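Uncharacterized protein (Staphylococcus aureus subsp. aureus, PDB 3H04) is of unknown function but has the alpha/beta-hydrolase fold and is probably a serine hydrolase related to the feruloyl-esterase-like enzymes. Local coordinates at residues F101-G106 against D249-P254; I214-C217 against D222-V225; V243-H248 against N255-T260; I32-G37 against N46-Q51; Y126-S129 against P135-T138. One frame throughout, in Å; residues are numbered along the deposited sequence.

Overall arrangement
Five contacts, each involving a segment at or just beyond a strand's C-terminal end, illustrate how chemistry follows place in an alpha/beta-hydrolase fold. Contacts 1, 2, 4 and 5 are buried, whereas contact 3 lies at the surface. Strands 98-103 and 30-35, neighbours in one sheet, supply contacts 1 and 4, and Arg103 of the first meets Tyr34 of the second; contact 2 uses strand 212-217 of the same sheet. Buried charge is paired directly in contact 1, a histidine meets a carbonyl in contact 2, and contact 4 joins a hydroxyl-carboxylate bond and a water to a leucine over a ring face. Contact 5 is purely aromatic. Contact 3 relies on water and a long ion pair.

Contact 1: F101-G106 against D249-P254; sequences FGRSSG and DFDRRP
Arg103 reaches from the end of strand 98-103 to Asp251, and NH1 meets OD2 at 2.7 Å in a buried salt bridge with an N-H...O angle of 155°. The oxygen lies in the guanidinium plane, at its edge, yet the nitrogen comes from above the carboxylate plane; the two flat groups stand 85° apart. A bend at chi3 (-60°) turns the arginine's end toward its partner. Both have further partners: Arg103 NE is hydrogen-bonded to Tyr34 OH and NH2 forms a long, weak ion pair with Asp47 OD1, while Asp251 OD1 pairs with Tyr126 OH, and OD2 also with Tyr262 OH; Asp251 O is hydrogen-bonded to Tyr52 OH. Such pairing probably favours the ionised forms here. Arg103 occupies the first x of a Gly-x-Ser-x-Gly sequence, Gly102 to Gly106, that fits the nucleophile elbow of alpha/beta-hydrolases: a strand, a sharp turn at Ser104, whose phi is positive, then helix 105-116. Ser104 OG is hydrogen-bonded to His248 NE2, consistent with a catalytic pair. Asp249 to Arg252 form a type I beta turn closed by Arg252 N to Asp249 O, 2.9 Å. Arg252 clasps the Asp249 carboxylate side-on, NE to OD2 and NH2 to OD1, each at 3.0 Å.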
# COMPACT_ATOMS: atom_id res chain seq x y z
N PHE A 101 -3.34 -4.67 -4.76
CA PHE A 101 -4.31 -4.12 -3.84
C PHE A 101 -3.47 -3.57 -2.73
O PHE A 101 -2.78 -4.35 -2.08
CB PHE A 101 -5.27 -5.22 -3.33
CG PHE A 101 -6.12 -4.80 -2.16
CD1 PHE A 101 -6.43 -3.47 -1.95
CD2 PHE A 101 -6.58 -5.75 -1.25
CE1 PHE A 101 -7.25 -3.07 -0.90
CE2 PHE A 101 -7.36 -5.36 -0.16
CZ PHE A 101 -7.72 -4.03 0.01
N GLY A 102 -3.48 -2.24 -2.57
CA GLY A 102 -2.80 -1.60 -1.44
C GLY A 102 -3.71 -0.69 -0.65
O GLY A 102 -4.77 -0.20 -1.13
N ARG A 103 -3.32 -0.46 0.60
CA ARG A 103 -3.96 0.50 1.47
C ARG A 103 -2.91 1.48 1.87
O ARG A 103 -1.82 1.10 2.31
CB ARG A 103 -4.61 -0.16 2.69
CG ARG A 103 -5.62 -1.24 2.25
CD ARG A 103 -6.54 -1.75 3.29
NE ARG A 103 -5.83 -2.36 4.43
CZ ARG A 103 -6.40 -2.72 5.59
NH1 ARG A 103 -7.69 -2.52 5.81
NH2 ARG A 103 -5.67 -3.29 6.53
N SER A 104 -3.27 2.75 1.75
CA SER A 104 -2.43 3.86 2.17
C SER A 104 -1.12 3.80 1.34
O SER A 104 -1.16 3.75 0.11
CB SER A 104 -2.26 3.84 3.71
OG SER A 104 -1.85 5.11 4.14
N SER A 105 0.04 3.80 1.98
CA SER A 105 1.30 3.68 1.29
C SER A 105 1.46 2.37 0.51
O SER A 105 2.20 2.32 -0.46
CB SER A 105 2.45 3.81 2.30
OG SER A 105 2.26 2.90 3.41
N GLY A 106 0.76 1.31 0.90
CA GLY A 106 0.72 0.11 0.08
C GLY A 106 0.09 0.31 -1.28
O GLY A 106 0.45 -0.40 -2.25
N ASP A 249 -8.38 5.35 7.25
CA ASP A 249 -8.70 3.92 7.08
C ASP A 249 -10.15 3.62 7.50
O ASP A 249 -10.46 3.12 8.60
CB ASP A 249 -7.63 3.02 7.74
CG ASP A 249 -7.36 3.36 9.21
OD1 ASP A 249 -7.49 4.57 9.57
OD2 ASP A 249 -7.08 2.42 10.00
N PHE A 250 -11.04 3.96 6.58
CA PHE A 250 -12.49 3.84 6.82
C PHE A 250 -12.90 2.38 7.10
O PHE A 250 -13.97 2.15 7.66
CB PHE A 250 -13.29 4.34 5.60
CG PHE A 250 -13.03 3.57 4.32
CD1 PHE A 250 -13.73 2.37 4.04
CD2 PHE A 250 -12.11 4.02 3.39
CE1 PHE A 250 -13.46 1.65 2.88
CE2 PHE A 250 -11.85 3.29 2.23
CZ PHE A 250 -12.51 2.11 1.97
N ASP A 251 -12.05 1.44 6.66
CA ASP A 251 -12.24 0.00 6.81
C ASP A 251 -11.51 -0.58 7.99
O ASP A 251 -11.35 -1.79 8.09
CB ASP A 251 -11.79 -0.72 5.53
CG ASP A 251 -10.30 -0.51 5.20
OD1 ASP A 251 -9.69 0.53 5.61
OD2 ASP A 251 -9.76 -1.36 4.46
N ARG A 252 -11.06 0.26 8.91
CA ARG A 252 -10.42 -0.26 10.12
C ARG A 252 -11.29 -1.37 10.77
O ARG A 252 -10.76 -2.41 11.19
CB ARG A 252 -10.17 0.86 11.09
CG ARG A 252 -9.58 0.43 12.38
CD ARG A 252 -9.39 1.61 13.26
NE ARG A 252 -8.58 2.66 12.63
CZ ARG A 252 -8.37 3.83 13.20
NH1 ARG A 252 -8.87 4.06 14.43
NH2 ARG A 252 -7.65 4.77 12.57
N ARG A 253 -12.61 -1.16 10.84
CA ARG A 253 -13.57 -2.21 11.27
C ARG A 253 -14.51 -2.69 10.17
O ARG A 253 -14.99 -1.91 9.35
CB ARG A 253 -14.39 -1.71 12.43
CG ARG A 253 -13.53 -1.38 13.61
CD ARG A 253 -14.08 -0.29 14.43
NE ARG A 253 -15.16 -0.79 15.25
CZ ARG A 253 -15.19 -0.80 16.57
NH1 ARG A 253 -14.20 -0.31 17.30
NH2 ARG A 253 -16.28 -1.27 17.18
N PRO A 254 -14.85 -3.98 10.18
CA PRO A 254 -15.66 -4.48 9.07
C PRO A 254 -17.13 -4.08 9.16
O PRO A 254 -18.02 -4.96 9.17
CB PRO A 254 -15.43 -6.00 9.15
CG PRO A 254 -14.63 -6.25 10.40
CD PRO A 254 -14.55 -5.02 11.17

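Contact 2: I214-C217 against D222-V225; sequences IAHC and DVPV
The imidazole of His216 donates from NE2 to the carbonyl oxygen of Val223, 2.9 Å away, with an N-H...O angle of 150°. The oxygen lies close to the ring plane, at the ring's edge, whereas the nitrogen stands above the carbonyl plane. At the other ring nitrogen, ND1 is hydrogen-bonded to Ser228 OG, and these two bonds together fix the rotation of a buried ring. With CG anti to the backbone N (chi1 -155°), the ring extends from the strand end to the loop that follows. Val225 covers one face: its CA lies 3.7 Å from the ring centroid in a CH-pi contact, 16° off the ring normal and displaced toward the rim, and CG2 comes within 4.1 Å of His216 CG. Val223 adds CG1, 3.7 Å from His216 CE1. Beyond the ring, Val225 CB rests on the carbonyl oxygen of Cys217. The histidine thus bridges the connection from the strand to segment 222-225, which carries Asp220, the probable acid of a Ser-His-Asp triad with Ser104 and His248. On the sheet side, strand 212-217 runs between strands 121-125 and 238-243, and His216 packs on Phe240 of the latter, while the loop leads directly into helix 226-232, the source of Ser228.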
# COMPACT_ATOMS: atom_id res chain seq x y z
N ILE A 214 -10.74 3.02 -6.75
CA ILE A 214 -10.27 3.96 -5.72
C ILE A 214 -11.34 4.05 -4.66
O ILE A 214 -12.52 4.22 -5.01
CB ILE A 214 -9.99 5.34 -6.30
CG1 ILE A 214 -8.96 5.20 -7.46
CG2 ILE A 214 -9.58 6.33 -5.15
CD1 ILE A 214 -8.78 6.44 -8.39
N ALA A 215 -10.95 3.95 -3.37
CA ALA A 215 -11.86 4.25 -2.23
C ALA A 215 -11.08 5.24 -1.36
O ALA A 215 -9.91 4.95 -1.00
CB ALA A 215 -12.26 2.99 -1.43
N HIS A 216 -11.67 6.37 -1.06
CA HIS A 216 -10.99 7.42 -0.35
C HIS A 216 -11.98 8.34 0.36
O HIS A 216 -12.94 8.67 -0.20
CB HIS A 216 -10.13 8.19 -1.34
CG HIS A 216 -8.97 8.90 -0.73
ND1 HIS A 216 -7.79 9.07 -1.39
CD2 HIS A 216 -8.83 9.50 0.46
CE1 HIS A 216 -6.96 9.74 -0.62
NE2 HIS A 216 -7.57 10.01 0.51
N CYS A 217 -11.77 8.66 1.62
CA CYS A 217 -12.64 9.57 2.36
C CYS A 217 -12.38 11.00 1.96
O CYS A 217 -11.21 11.44 1.91
CB CYS A 217 -12.38 9.45 3.85
SG CYS A 217 -12.89 7.83 4.48
N ASP A 222 -4.79 12.23 6.53
CA ASP A 222 -3.46 11.63 6.37
C ASP A 222 -2.94 11.72 4.91
O ASP A 222 -1.81 12.18 4.64
CB ASP A 222 -3.52 10.17 6.83
CG ASP A 222 -2.14 9.45 6.74
OD1 ASP A 222 -1.42 9.35 7.75
OD2 ASP A 222 -1.78 8.98 5.65
N VAL A 223 -3.81 11.32 3.96
CA VAL A 223 -3.56 11.39 2.54
C VAL A 223 -4.72 12.22 1.96
O VAL A 223 -5.83 11.78 1.97
CB VAL A 223 -3.62 10.03 1.83
CG1 VAL A 223 -3.44 10.21 0.32
CG2 VAL A 223 -2.58 9.10 2.38
N PRO A 224 -4.45 13.41 1.50
CA PRO A 224 -5.56 14.19 0.99
C PRO A 224 -6.34 13.49 -0.17
O PRO A 224 -5.72 12.85 -1.02
CB PRO A 224 -4.88 15.44 0.43
CG PRO A 224 -3.61 15.50 1.03
CD PRO A 224 -3.16 14.11 1.35
N VAL A 225 -7.66 13.63 -0.20
CA VAL A 225 -8.47 13.04 -1.28
C VAL A 225 -8.05 13.56 -2.68
O VAL A 225 -8.22 12.89 -3.68
CB VAL A 225 -10.01 13.28 -1.03
CG1 VAL A 225 -10.36 14.76 -1.19
CG2 VAL A 225 -10.81 12.38 -1.97

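Contact 3: V243-H248 against N255-T260; sequences VNKNEH and NDEAIT
Lys245 stretches its extended chain toward the start of helix 256-273, where its last carbon, CE, lies 3.7 Å from Glu257 OE1. Its NZ is 3.8 Å from the same oxygen, a long salt bridge, so the attraction is electrostatic without a close grip. The two side chains approach at a slant, and the glutamate also extends beyond CG to reach the ammonium group. Water provides the tighter link. A single molecule accepts from Lys245 NZ at 2.6 Å and from Asn255 ND2 at 3.2 Å, and donates to Glu247 OE1 at 2.9 Å; it therefore connects a cation, an amide and a carboxylate. The amine and the amide, which come from opposite directions, remain 4.1 Å apart from NZ to ND2, and the water mediates between these two donors.

The other end of the Asn255 amide has a classical duty. Asn255 is the N-cap of helix 256-273, and its OD1 accepts from Ala258 N at 2.7 Å, nearly along the C=O axis. A chi1 of 60°, which sets CG between the backbone N and the carbonyl carbon, folds the amide back over the first helical turn. One planar group thus caps the helix through its oxygen and reaches the bridging water through its nitrogen. Within the helix, Asp256 O receives both Thr260 N and Thr260 OG1, from opposite faces of its plane. At the far end of segment 243-248, His248 turns inward, where ND1 meets Asp220 OD2, consistent with the histidine and acid of a catalytic triad.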
# COMPACT_ATOMS: atom_id res chain seq x y z
N VAL A 243 -15.89 8.44 0.01
CA VAL A 243 -16.58 8.20 1.27
C VAL A 243 -16.66 9.50 2.07
O VAL A 243 -15.65 10.19 2.23
CB VAL A 243 -15.86 7.10 2.05
CG1 VAL A 243 -16.50 6.87 3.46
CG2 VAL A 243 -15.85 5.82 1.22
N ASN A 244 -17.87 9.84 2.52
CA ASN A 244 -18.13 11.11 3.19
C ASN A 244 -17.87 10.98 4.69
O ASN A 244 -18.77 11.02 5.52
CB ASN A 244 -19.56 11.59 2.90
CG ASN A 244 -19.84 12.99 3.47
OD1 ASN A 244 -19.00 13.91 3.39
ND2 ASN A 244 -21.03 13.14 4.05
N LYS A 245 -16.60 10.83 5.03
CA LYS A 245 -16.17 10.73 6.42
C LYS A 245 -14.87 11.47 6.57
O LYS A 245 -14.13 11.64 5.59
CB LYS A 245 -15.93 9.27 6.81
CG LYS A 245 -17.17 8.39 6.77
CD LYS A 245 -16.83 6.94 7.08
CE LYS A 245 -18.10 6.12 7.26
NZ LYS A 245 -17.78 4.71 7.61
N ASN A 246 -14.57 11.85 7.80
CA ASN A 246 -13.32 12.51 8.11
C ASN A 246 -12.40 11.45 8.68
O ASN A 246 -12.01 11.54 9.82
CB ASN A 246 -13.53 13.65 9.10
CG ASN A 246 -14.33 14.77 8.49
OD1 ASN A 246 -14.27 15.00 7.29
ND2 ASN A 246 -15.12 15.46 9.31
N GLU A 247 -12.11 10.43 7.88
CA GLU A 247 -11.30 9.29 8.32
C GLU A 247 -10.26 8.98 7.26
O GLU A 247 -10.32 9.54 6.15
CB GLU A 247 -12.21 8.08 8.50
CG GLU A 247 -13.18 8.18 9.67
CD GLU A 247 -14.08 6.95 9.78
OE1 GLU A 247 -13.69 5.89 9.29
OE2 GLU A 247 -15.18 7.04 10.37
N HIS A 248 -9.29 8.14 7.60
CA HIS A 248 -8.27 7.70 6.62
C HIS A 248 -8.66 6.26 6.31
O HIS A 248 -9.30 5.99 5.28
CB HIS A 248 -6.83 7.87 7.20
CG HIS A 248 -5.73 7.32 6.33
ND1 HIS A 248 -5.59 7.63 4.99
CD2 HIS A 248 -4.74 6.42 6.61
CE1 HIS A 248 -4.52 7.01 4.50
NE2 HIS A 248 -4.00 6.26 5.46
N ASN A 255 -17.38 -2.77 9.23
CA ASN A 255 -18.73 -2.26 9.25
C ASN A 255 -19.44 -2.52 7.92
O ASN A 255 -18.84 -2.90 6.91
CB ASN A 255 -18.74 -0.76 9.64
CG ASN A 255 -17.97 0.13 8.67
OD1 ASN A 255 -18.09 0.02 7.45
ND2 ASN A 255 -17.17 1.04 9.22
N ASP A 256 -20.73 -2.30 7.90
CA ASP A 256 -21.49 -2.62 6.71
C ASP A 256 -21.04 -1.81 5.50
O ASP A 256 -21.02 -2.32 4.39
CB ASP A 256 -22.99 -2.39 6.94
CG ASP A 256 -23.59 -3.46 7.85
OD1 ASP A 256 -22.97 -4.53 8.02
OD2 ASP A 256 -24.67 -3.21 8.40
N GLU A 257 -20.69 -0.55 5.70
CA GLU A 257 -20.23 0.27 4.58
C GLU A 257 -18.91 -0.24 4.01
O GLU A 257 -18.70 -0.23 2.82
CB GLU A 257 -20.06 1.73 5.01
CG GLU A 257 -21.39 2.41 5.28
CD GLU A 257 -21.32 3.93 5.25
OE1 GLU A 257 -20.29 4.50 4.78
OE2 GLU A 257 -22.32 4.55 5.68
N ALA A 258 -18.02 -0.69 4.89
CA ALA A 258 -16.75 -1.25 4.44
C ALA A 258 -16.92 -2.56 3.68
O ALA A 258 -16.30 -2.75 2.65
CB ALA A 258 -15.77 -1.42 5.60
N ILE A 259 -17.82 -3.41 4.15
CA ILE A 259 -18.09 -4.67 3.48
C ILE A 259 -18.63 -4.38 2.08
O ILE A 259 -18.24 -5.01 1.10
CB ILE A 259 -19.13 -5.54 4.29
CG1 ILE A 259 -18.48 -6.10 5.56
CG2 ILE A 259 -19.72 -6.64 3.45
CD1 ILE A 259 -17.21 -6.87 5.33
N THR A 260 -19.51 -3.40 1.98
CA THR A 260 -20.09 -3.06 0.68
C THR A 260 -19.05 -2.66 -0.35
O THR A 260 -19.13 -3.07 -1.51
CB THR A 260 -21.16 -1.97 0.85
OG1 THR A 260 -22.24 -2.58 1.54
CG2 THR A 260 -21.63 -1.42 -0.47
O HOH W 1 -15.69 3.82 8.84

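Contact 4: I32-G37 against N46-Q51; sequences IVYIHG and NDLSPQ
Tyr34 OH donates to Asp47 OD1, 2.6 Å away, on the syn lone pair of the carboxylate oxygen, which lies at the edge of the phenol ring and near its plane. Ring and carboxylate planes are inclined by 48°. Tyr34 holds CG opposite the backbone N (chi1 170°), which carries the phenol toward the loop that holds Asp47 and Leu48. The bond to the aspartate leaves from the hydroxyl that Arg103 also reaches, so the tyrosine stands between arginine and carboxylate.

The second polar link goes through water. One molecule donates to Asp47 OD2, 2.6 Å, and to Tyr34 OH, and accepts from Gly37 N at 2.6 Å, thereby tying the backbone just beyond the strand to the carboxylate. Asp47 is thus held through both of its oxygens.

Apolar packing comes from Leu48, which covers one face of the phenol. Its CD1 sits above the ring centre in a CH-pi contact, 3.8 Å from the centroid and 3° off the normal, while CG approaches Tyr34 CZ to 3.6 Å. On the opposite face lies the backbone N of His36.

These residues join the end of strand 30-35 to the loop before helix 50-56, within a beta-alpha-beta unit completed by strand 60-65; strand 98-103, which carries Arg103, flanks strand 30-35 on its other side.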
# COMPACT_ATOMS: atom_id res chain seq x y z
N ILE A 32 -4.58 -11.63 -6.31
CA ILE A 32 -4.56 -10.30 -5.74
C ILE A 32 -3.30 -10.23 -4.87
O ILE A 32 -3.23 -10.88 -3.83
CB ILE A 32 -5.79 -10.05 -4.86
CG1 ILE A 32 -7.08 -10.24 -5.66
CG2 ILE A 32 -5.72 -8.59 -4.26
CD1 ILE A 32 -8.32 -10.44 -4.78
N VAL A 33 -2.35 -9.40 -5.26
CA VAL A 33 -1.16 -9.13 -4.46
C VAL A 33 -1.40 -7.96 -3.54
O VAL A 33 -1.51 -6.82 -4.00
CB VAL A 33 0.07 -8.82 -5.36
CG1 VAL A 33 1.33 -8.62 -4.46
CG2 VAL A 33 0.26 -9.96 -6.44
N TYR A 34 -1.44 -8.24 -2.24
CA TYR A 34 -1.84 -7.27 -1.24
C TYR A 34 -0.62 -6.62 -0.58
O TYR A 34 0.27 -7.32 -0.12
CB TYR A 34 -2.73 -7.90 -0.18
CG TYR A 34 -2.96 -6.97 0.99
CD1 TYR A 34 -3.74 -5.83 0.84
CD2 TYR A 34 -2.36 -7.21 2.24
CE1 TYR A 34 -3.91 -4.95 1.87
CE2 TYR A 34 -2.54 -6.35 3.27
CZ TYR A 34 -3.34 -5.21 3.10
OH TYR A 34 -3.53 -4.30 4.11
N ILE A 35 -0.62 -5.27 -0.54
CA ILE A 35 0.46 -4.52 0.06
C ILE A 35 -0.12 -3.64 1.15
O ILE A 35 -0.94 -2.71 0.89
CB ILE A 35 1.24 -3.71 -1.00
CG1 ILE A 35 1.60 -4.60 -2.19
CG2 ILE A 35 2.47 -3.06 -0.34
CD1 ILE A 35 2.58 -4.00 -3.16
N HIS A 36 0.28 -3.94 2.39
CA HIS A 36 -0.27 -3.30 3.57
C HIS A 36 0.20 -1.87 3.68
O HIS A 36 1.17 -1.51 3.05
CB HIS A 36 0.18 -4.02 4.86
CG HIS A 36 1.66 -3.91 5.14
ND1 HIS A 36 2.20 -2.90 5.92
CD2 HIS A 36 2.70 -4.72 4.81
CE1 HIS A 36 3.51 -3.06 6.00
NE2 HIS A 36 3.84 -4.16 5.34
N GLY A 37 -0.48 -1.08 4.49
CA GLY A 37 -0.10 0.30 4.68
C GLY A 37 0.88 0.54 5.83
O GLY A 37 1.60 -0.37 6.23
N ASN A 46 -0.16 -9.16 7.39
CA ASN A 46 -1.43 -9.78 7.76
C ASN A 46 -2.34 -8.87 8.61
O ASN A 46 -2.78 -9.28 9.68
CB ASN A 46 -1.22 -11.13 8.48
CG ASN A 46 -0.44 -10.98 9.78
OD1 ASN A 46 0.34 -10.02 9.95
ND2 ASN A 46 -0.63 -11.92 10.69
N ASP A 47 -2.62 -7.66 8.11
CA ASP A 47 -3.42 -6.65 8.83
C ASP A 47 -4.84 -6.51 8.31
O ASP A 47 -5.59 -5.68 8.82
CB ASP A 47 -2.75 -5.26 8.87
CG ASP A 47 -2.68 -4.57 7.49
OD1 ASP A 47 -2.95 -5.22 6.46
OD2 ASP A 47 -2.35 -3.37 7.47
N LEU A 48 -5.23 -7.34 7.33
CA LEU A 48 -6.58 -7.34 6.78
C LEU A 48 -7.54 -8.11 7.70
O LEU A 48 -7.21 -9.21 8.12
CB LEU A 48 -6.63 -8.04 5.40
CG LEU A 48 -6.16 -7.22 4.20
CD1 LEU A 48 -6.22 -8.08 2.97
CD2 LEU A 48 -7.05 -5.94 4.05
N SER A 49 -8.73 -7.58 7.99
CA SER A 49 -9.75 -8.37 8.74
C SER A 49 -10.08 -9.67 8.01
O SER A 49 -10.22 -9.69 6.78
CB SER A 49 -11.06 -7.62 8.99
OG SER A 49 -10.83 -6.24 9.31
N PRO A 50 -10.29 -10.75 8.77
CA PRO A 50 -10.76 -12.02 8.22
C PRO A 50 -11.97 -11.86 7.29
O PRO A 50 -12.09 -12.57 6.28
CB PRO A 50 -11.19 -12.80 9.48
CG PRO A 50 -10.34 -12.23 10.56
CD PRO A 50 -10.17 -10.79 10.24
N GLN A 51 -12.86 -10.94 7.65
CA GLN A 51 -14.08 -10.72 6.85
C GLN A 51 -13.74 -10.22 5.44
O GLN A 51 -14.40 -10.63 4.47
CB GLN A 51 -15.04 -9.74 7.56
CG GLN A 51 -15.67 -10.38 8.77
CD GLN A 51 -16.22 -9.37 9.75
OE1 GLN A 51 -15.71 -9.25 10.86
NE2 GLN A 51 -17.26 -8.64 9.35
O HOH W 2 -2.79 -1.63 5.61

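Contact 5: Y126-S129 against P135-T138; sequences YGYS and PFKT
Phe136, in the short helix 134-137, directs the edge of its ring to the face of Tyr128. At the start of its segment, Pro135 touches Pro224 with its ring, and its carbonyl oxygen accepts from Arg180 NH2, which ties this helix to Pro224 and Arg180. At Phe136, CG lies anti to the carbonyl carbon (chi1 -62°), which swings the ring off the helix toward the loop 126-129. The pair is T-shaped, with centroids 4.7 Å apart and planes at 65°. Two ring atoms make the touch: CE2 comes to 3.6 Å from Tyr128 CD1, and CZ to 3.7 Å from Tyr128 CD2. The phenylalanine edge therefore lies across the CG end of the tyrosine ring, displaced from its centre toward the rim. Both residues are buried, and the contact is wholly aromatic.

In alpha/beta-hydrolases, cap or lid insertions commonly follow the sixth strand of the canonical sheet; helix 134-137, after strand 121-125, is consistent with such an insertion. Tyr128 also stacks with Tyr108, and Phe136 meets Trp185 edge-to-face, which extends the aromatic cluster beyond the pair. Next in sequence, Lys137 packs its side chain on Tyr194, with a weak, long ion pair to Glu134. Thr138 leaves helical geometry, and its OG1 is hydrogen-bonded to Glu134 O.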
# COMPACT_ATOMS: atom_id res chain seq x y z
N TYR A 126 -7.17 4.68 -0.36
CA TYR A 126 -6.60 5.86 0.27
C TYR A 126 -5.07 6.02 0.15
O TYR A 126 -4.39 6.38 1.14
CB TYR A 126 -7.06 6.05 1.70
CG TYR A 126 -7.18 4.80 2.55
CD1 TYR A 126 -6.06 4.27 3.20
CD2 TYR A 126 -8.37 4.10 2.62
CE1 TYR A 126 -6.14 3.07 3.98
CE2 TYR A 126 -8.46 2.92 3.41
CZ TYR A 126 -7.35 2.43 4.08
OH TYR A 126 -7.42 1.27 4.81
N GLY A 127 -4.57 5.77 -1.05
CA GLY A 127 -3.17 5.94 -1.39
C GLY A 127 -2.95 7.16 -2.29
O GLY A 127 -3.74 8.14 -2.32
N TYR A 128 -1.85 7.09 -3.01
CA TYR A 128 -1.31 8.20 -3.75
C TYR A 128 -0.35 7.65 -4.78
O TYR A 128 0.14 6.56 -4.63
CB TYR A 128 -0.56 9.15 -2.81
CG TYR A 128 0.35 8.50 -1.79
CD1 TYR A 128 1.70 8.34 -2.04
CD2 TYR A 128 -0.16 8.02 -0.57
CE1 TYR A 128 2.55 7.74 -1.10
CE2 TYR A 128 0.70 7.44 0.41
CZ TYR A 128 2.04 7.33 0.12
OH TYR A 128 2.88 6.75 1.00
N SER A 129 -0.08 8.45 -5.81
CA SER A 129 0.79 8.05 -6.94
C SER A 129 2.14 8.81 -6.97
O SER A 129 2.91 8.73 -7.94
CB SER A 129 0.04 8.35 -8.24
OG SER A 129 -0.19 9.76 -8.43
N PRO A 135 1.50 18.31 0.98
CA PRO A 135 1.10 17.62 2.22
C PRO A 135 2.10 16.58 2.73
O PRO A 135 2.11 16.29 3.93
CB PRO A 135 -0.19 16.92 1.82
CG PRO A 135 -0.73 17.70 0.76
CD PRO A 135 0.43 18.25 -0.03
N PHE A 136 2.91 15.99 1.84
CA PHE A 136 3.98 15.10 2.30
C PHE A 136 5.29 15.79 2.66
O PHE A 136 6.08 15.26 3.43
CB PHE A 136 4.25 14.02 1.27
CG PHE A 136 3.08 13.12 1.02
CD1 PHE A 136 2.06 12.97 1.95
CD2 PHE A 136 3.00 12.40 -0.16
CE1 PHE A 136 0.97 12.13 1.72
CE2 PHE A 136 1.91 11.58 -0.41
CZ PHE A 136 0.90 11.43 0.55
N LYS A 137 5.52 16.96 2.09
CA LYS A 137 6.70 17.76 2.38
C LYS A 137 6.57 18.55 3.68
O LYS A 137 7.53 18.68 4.44
CB LYS A 137 6.94 18.72 1.22
CG LYS A 137 7.37 18.04 -0.05
CD LYS A 137 7.44 19.03 -1.25
CE LYS A 137 8.44 20.14 -1.03
NZ LYS A 137 8.22 21.21 -2.00
N THR A 138 5.37 19.04 3.97
CA THR A 138 5.17 19.92 5.10
C THR A 138 4.60 19.18 6.32
O THR A 138 4.25 18.00 6.27
CB THR A 138 4.23 21.07 4.71
OG1 THR A 138 2.96 20.51 4.39
CG2 THR A 138 4.75 21.84 3.47